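Local coordinates for protein putative transcription regulator (Lactobacillus plantarum WCFS1, PDB 3COL) that probably binds DNA as a TetR-family transcription regulator, through a helix-turn-helix domain joined to a helical regulatory domain, at residues D17-I22 with T34-R39; E26-V31 with Q111-L116. All coordinates share one frame; numbering follows the deposited sequence.

Contact 1: residues D17-I22 with T34-R39; sequences DAVAAI and TKVAKR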
# COMPACT_ATOMS: atom_id res chain seq x y z
N ASP A 17 -19.77 10.65 -2.84
CA ASP A 17 -19.30 10.81 -1.45
C ASP A 17 -19.77 9.66 -0.58
O ASP A 17 -19.00 9.14 0.23
CB ASP A 17 -19.78 12.13 -0.87
CG ASP A 17 -19.03 13.31 -1.42
OD1 ASP A 17 -18.02 13.12 -2.15
OD2 ASP A 17 -19.43 14.45 -1.09
N ALA A 18 -21.03 9.26 -0.74
CA ALA A 18 -21.58 8.09 -0.01
C ALA A 18 -20.82 6.76 -0.31
O ALA A 18 -20.48 6.03 0.60
CB ALA A 18 -23.03 7.94 -0.33
N VAL A 19 -20.58 6.47 -1.59
CA VAL A 19 -19.77 5.30 -2.01
C VAL A 19 -18.40 5.35 -1.35
O VAL A 19 -17.91 4.34 -0.86
CB VAL A 19 -19.62 5.21 -3.57
CG1 VAL A 19 -18.68 4.06 -4.02
CG2 VAL A 19 -21.01 5.04 -4.24
N ALA A 20 -17.75 6.52 -1.37
CA ALA A 20 -16.40 6.65 -0.87
C ALA A 20 -16.34 6.37 0.64
O ALA A 20 -15.40 5.71 1.12
CB ALA A 20 -15.83 8.03 -1.23
N ALA A 21 -17.34 6.86 1.38
CA ALA A 21 -17.47 6.57 2.82
C ALA A 21 -17.63 5.10 3.13
O ALA A 21 -17.02 4.58 4.05
CB ALA A 21 -18.65 7.38 3.44
N ILE A 22 -18.50 4.42 2.39
CA ILE A 22 -18.70 2.97 2.53
C ILE A 22 -17.39 2.20 2.26
O ILE A 22 -16.99 1.31 3.03
CB ILE A 22 -19.84 2.46 1.60
CG1 ILE A 22 -21.19 3.04 2.03
CG2 ILE A 22 -19.89 0.92 1.59
CD1 ILE A 22 -22.30 2.89 0.95
N THR A 34 -28.62 0.05 -2.40
CA THR A 34 -29.50 0.25 -1.24
C THR A 34 -28.80 1.06 -0.14
O THR A 34 -29.35 2.06 0.35
CB THR A 34 -29.98 -1.09 -0.65
OG1 THR A 34 -30.86 -1.71 -1.60
CG2 THR A 34 -30.74 -0.86 0.61
N LYS A 35 -27.60 0.61 0.24
CA LYS A 35 -26.80 1.27 1.27
C LYS A 35 -26.48 2.72 0.84
O LYS A 35 -26.54 3.66 1.66
CB LYS A 35 -25.53 0.46 1.50
CG LYS A 35 -25.03 0.44 2.93
CD LYS A 35 -23.69 -0.30 3.03
CE LYS A 35 -23.89 -1.80 3.28
NZ LYS A 35 -22.57 -2.47 3.53
N VAL A 36 -26.14 2.91 -0.43
CA VAL A 36 -25.79 4.25 -0.93
C VAL A 36 -27.00 5.17 -0.82
O VAL A 36 -26.90 6.29 -0.32
CB VAL A 36 -25.20 4.19 -2.40
CG1 VAL A 36 -25.27 5.56 -3.14
CG2 VAL A 36 -23.80 3.67 -2.37
N ALA A 37 -28.16 4.68 -1.25
CA ALA A 37 -29.39 5.43 -1.21
C ALA A 37 -29.77 5.84 0.21
O ALA A 37 -30.21 6.96 0.42
CB ALA A 37 -30.52 4.64 -1.88
N LYS A 38 -29.61 4.92 1.18
CA LYS A 38 -29.90 5.19 2.58
C LYS A 38 -28.99 6.30 3.15
O LYS A 38 -29.45 7.21 3.83
CB LYS A 38 -29.80 3.90 3.42
N ARG A 39 -27.71 6.24 2.81
CA ARG A 39 -26.77 7.28 3.20
C ARG A 39 -27.09 8.68 2.64
O ARG A 39 -27.00 9.68 3.37
CB ARG A 39 -25.35 6.89 2.80
CG ARG A 39 -24.64 6.05 3.83
CD ARG A 39 -23.25 5.69 3.35
NE ARG A 39 -22.49 4.99 4.38
CZ ARG A 39 -21.73 5.59 5.30
NH1 ARG A 39 -21.62 6.91 5.35
NH2 ARG A 39 -21.08 4.83 6.17

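Contact 2: residues E26-V31 with Q111-L116; sequences EGPAGV and QQIKAL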
# COMPACT_ATOMS: atom_id res chain seq x y z
N GLU A 26 -16.21 -0.20 4.96
CA GLU A 26 -16.41 -1.64 4.71
C GLU A 26 -15.66 -2.22 3.51
O GLU A 26 -15.82 -3.40 3.21
CB GLU A 26 -17.88 -1.99 4.60
CG GLU A 26 -18.79 -1.37 5.63
CD GLU A 26 -20.25 -1.59 5.28
OE1 GLU A 26 -21.05 -0.62 5.30
OE2 GLU A 26 -20.60 -2.75 4.96
N GLY A 27 -14.83 -1.40 2.86
CA GLY A 27 -14.22 -1.81 1.60
C GLY A 27 -15.21 -1.82 0.44
O GLY A 27 -16.42 -1.64 0.63
N PRO A 28 -14.70 -2.04 -0.78
CA PRO A 28 -15.55 -1.99 -1.96
C PRO A 28 -16.68 -3.02 -1.94
O PRO A 28 -17.76 -2.75 -2.42
CB PRO A 28 -14.56 -2.27 -3.10
CG PRO A 28 -13.26 -1.95 -2.56
CD PRO A 28 -13.30 -2.32 -1.13
N ALA A 29 -16.43 -4.18 -1.34
CA ALA A 29 -17.45 -5.22 -1.19
C ALA A 29 -18.68 -4.74 -0.40
O ALA A 29 -19.78 -5.26 -0.59
CB ALA A 29 -16.84 -6.48 -0.58
N GLY A 30 -18.51 -3.74 0.46
CA GLY A 30 -19.61 -3.20 1.24
C GLY A 30 -20.56 -2.30 0.45
O GLY A 30 -21.65 -2.00 0.92
N VAL A 31 -20.16 -1.85 -0.73
CA VAL A 31 -21.00 -0.95 -1.54
C VAL A 31 -22.26 -1.68 -2.10
O VAL A 31 -22.15 -2.78 -2.65
CB VAL A 31 -20.18 -0.28 -2.68
CG1 VAL A 31 -21.07 0.55 -3.61
CG2 VAL A 31 -19.04 0.60 -2.10
N GLN A 111 -6.41 2.59 -3.48
CA GLN A 111 -5.71 1.37 -3.14
C GLN A 111 -6.71 0.26 -2.83
O GLN A 111 -6.55 -0.90 -3.29
CB GLN A 111 -4.78 1.63 -1.95
CG GLN A 111 -4.26 0.35 -1.30
CD GLN A 111 -2.95 0.59 -0.60
OE1 GLN A 111 -2.91 1.11 0.53
NE2 GLN A 111 -1.85 0.23 -1.26
N GLN A 112 -7.74 0.59 -2.06
CA GLN A 112 -8.78 -0.38 -1.72
C GLN A 112 -9.52 -0.91 -2.93
O GLN A 112 -9.76 -2.11 -3.04
CB GLN A 112 -9.79 0.22 -0.74
CG GLN A 112 -9.50 -0.05 0.72
CD GLN A 112 -10.40 0.74 1.65
OE1 GLN A 112 -10.46 1.97 1.57
NE2 GLN A 112 -11.08 0.05 2.55
N ILE A 113 -9.91 -0.01 -3.83
CA ILE A 113 -10.62 -0.40 -5.06
C ILE A 113 -9.69 -1.28 -5.92
O ILE A 113 -10.10 -2.34 -6.38
CB ILE A 113 -11.13 0.81 -5.87
CG1 ILE A 113 -12.15 1.59 -5.03
CG2 ILE A 113 -11.77 0.33 -7.18
CD1 ILE A 113 -12.66 2.86 -5.67
N LYS A 114 -8.44 -0.84 -6.10
CA LYS A 114 -7.45 -1.63 -6.82
C LYS A 114 -7.23 -3.04 -6.25
O LYS A 114 -7.19 -4.03 -7.00
CB LYS A 114 -6.13 -0.86 -6.90
CG LYS A 114 -6.03 -0.01 -8.13
CD LYS A 114 -4.72 0.76 -8.16
CE LYS A 114 -4.16 0.79 -9.60
NZ LYS A 114 -3.11 1.86 -9.88
N ALA A 115 -7.14 -3.16 -4.93
CA ALA A 115 -7.01 -4.46 -4.26
C ALA A 115 -8.13 -5.45 -4.61
O ALA A 115 -7.88 -6.64 -4.75
CB ALA A 115 -6.90 -4.29 -2.74
N LEU A 116 -9.35 -4.94 -4.76
CA LEU A 116 -10.52 -5.78 -5.04
C LEU A 116 -10.67 -6.20 -6.51
O LEU A 116 -11.20 -7.29 -6.82
CB LEU A 116 -11.81 -5.10 -4.56
CG LEU A 116 -13.04 -6.00 -4.48
CD1 LEU A 116 -13.31 -6.40 -3.03
CD2 LEU A 116 -14.27 -5.31 -5.10

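Contact 1: residues D17-I22 with T34-R39
Helices 11-26 and 33-40 meet through residues 17-22 and 34-39, whose short axes come within 9.2 Å of each other at 115°, with Ala18 and Val36 the nearest pair of CA atoms. Ala18, on the first helix, brings its methyl group to 4.0 Å from Arg39 CB (Ala18 CB to Arg39 CB), and so lets the two backbones come close. Ile22 is the main apolar contributor. Its CG1 branch lies beside the backbone N and anti to the carbonyl carbon (chi1 -66°), which carries CD1 across to the second helix; there CD1 meets Val36 CG2 at 3.7 Å, the two side chains crossing at about a right angle. Lys35 adds the flank of its aliphatic chain, CB to CD, to the same Ile22 methyl. Val36 CG2 also meets Val19 CG2, 3.6 Å away, the two side chains crossing at a slant. Arg39 runs extended from CG to NE and slides past Ile22 in the opposite direction, placing NE 3.3 Å from Ile22 CG1. One face of its guanidinium is laid over Ala21, whose CB is 3.6 Å from Arg39 NH1; the contact is packing against a flat cation. With only a methyl group at Ile22, as in an alanine, Val36 CG2 and the Lys35 chain would probably lose their partner and the Arg39 chain would be likely to swing more freely. The ammonium of Lys35 turns away to Glu26. These two helices are the first pair of the DNA-binding domain expected of a TetR-family protein. Helix 54-67 closes the core beside them, Leu57 touching both Val19 and Val36 and Val61 touching Val19, while Val31 of the intervening loop packs on Val19 and Ile22.

Contact 2: residues E26-V31 with Q111-L116
Pro28 presses its ring against helix 106-117, joining the turn after the first helix of the probable DNA-binding domain of this TetR-family protein to a helix from much later in the chain. Gly27, the first residue past helix 11-26, turns the chain with a positive phi of 73°, and residues 28-30 follow as a short 3-10 segment. That turn directs the proline toward the helix, where its ring rests on the backbone of Gln112 and Ile113 and against Leu116. Pro28 CG lies 3.5 Å from Gln112 O, a carbonyl that also receives a weak backbone bond from Leu116 N, and 4.0 Å from Ile113 CA. Gln112 stretches out beyond CG alongside the end of helix 11-26, with Ile23 touching its side chain; in one of its two conformers its amide packs on the glycine, Gln112 NE2 lying 3.8 Å from Gly27 CA. Ile113 gives little to the turn; its side chain leans instead on Ile23, Ile58 and Tyr62, tying the same helix to helices 11-26 and 54-67. The second subunit also borders the site: its Ala25 packs on Leu116 and its Glu26 on Ala29, so the junction lies beside the dimer partner. Leu116 sends CG anti to its backbone nitrogen (chi1 -166°), which puts its methyl groups against Pro28 and Ala29. The chi2 of Leu116, 102°, is well away from a staggered value. Its two methyls divide the work: CD1 lies 4.3 Å from Ala29 CB and 4.2 Å from Ala29 N, whereas Leu116 CD2 meets the proline ring at Pro28 CB, 3.7 Å away.

Overall arrangement
Contact 1 pairs the two helices that flank the turn used by contact 2, and the centres of the contacts lie about 13 Å apart on the same side of the chain's centre. Contact 1 lies inside the probable DNA-binding domain; contact 2 ties the connecting turn to helix 106-117. Lys35 links them directly, with NZ 2.5 Å from Glu26 OE2 in a salt bridge and 2.8 Å from Gly30 O in a probable hydrogen bond. Ile22 CG2 packs 3.5 Å from Gly30 O. A glycerol, probably from crystallisation, sits about 5 Å from the Gln112 side chain in contact 2.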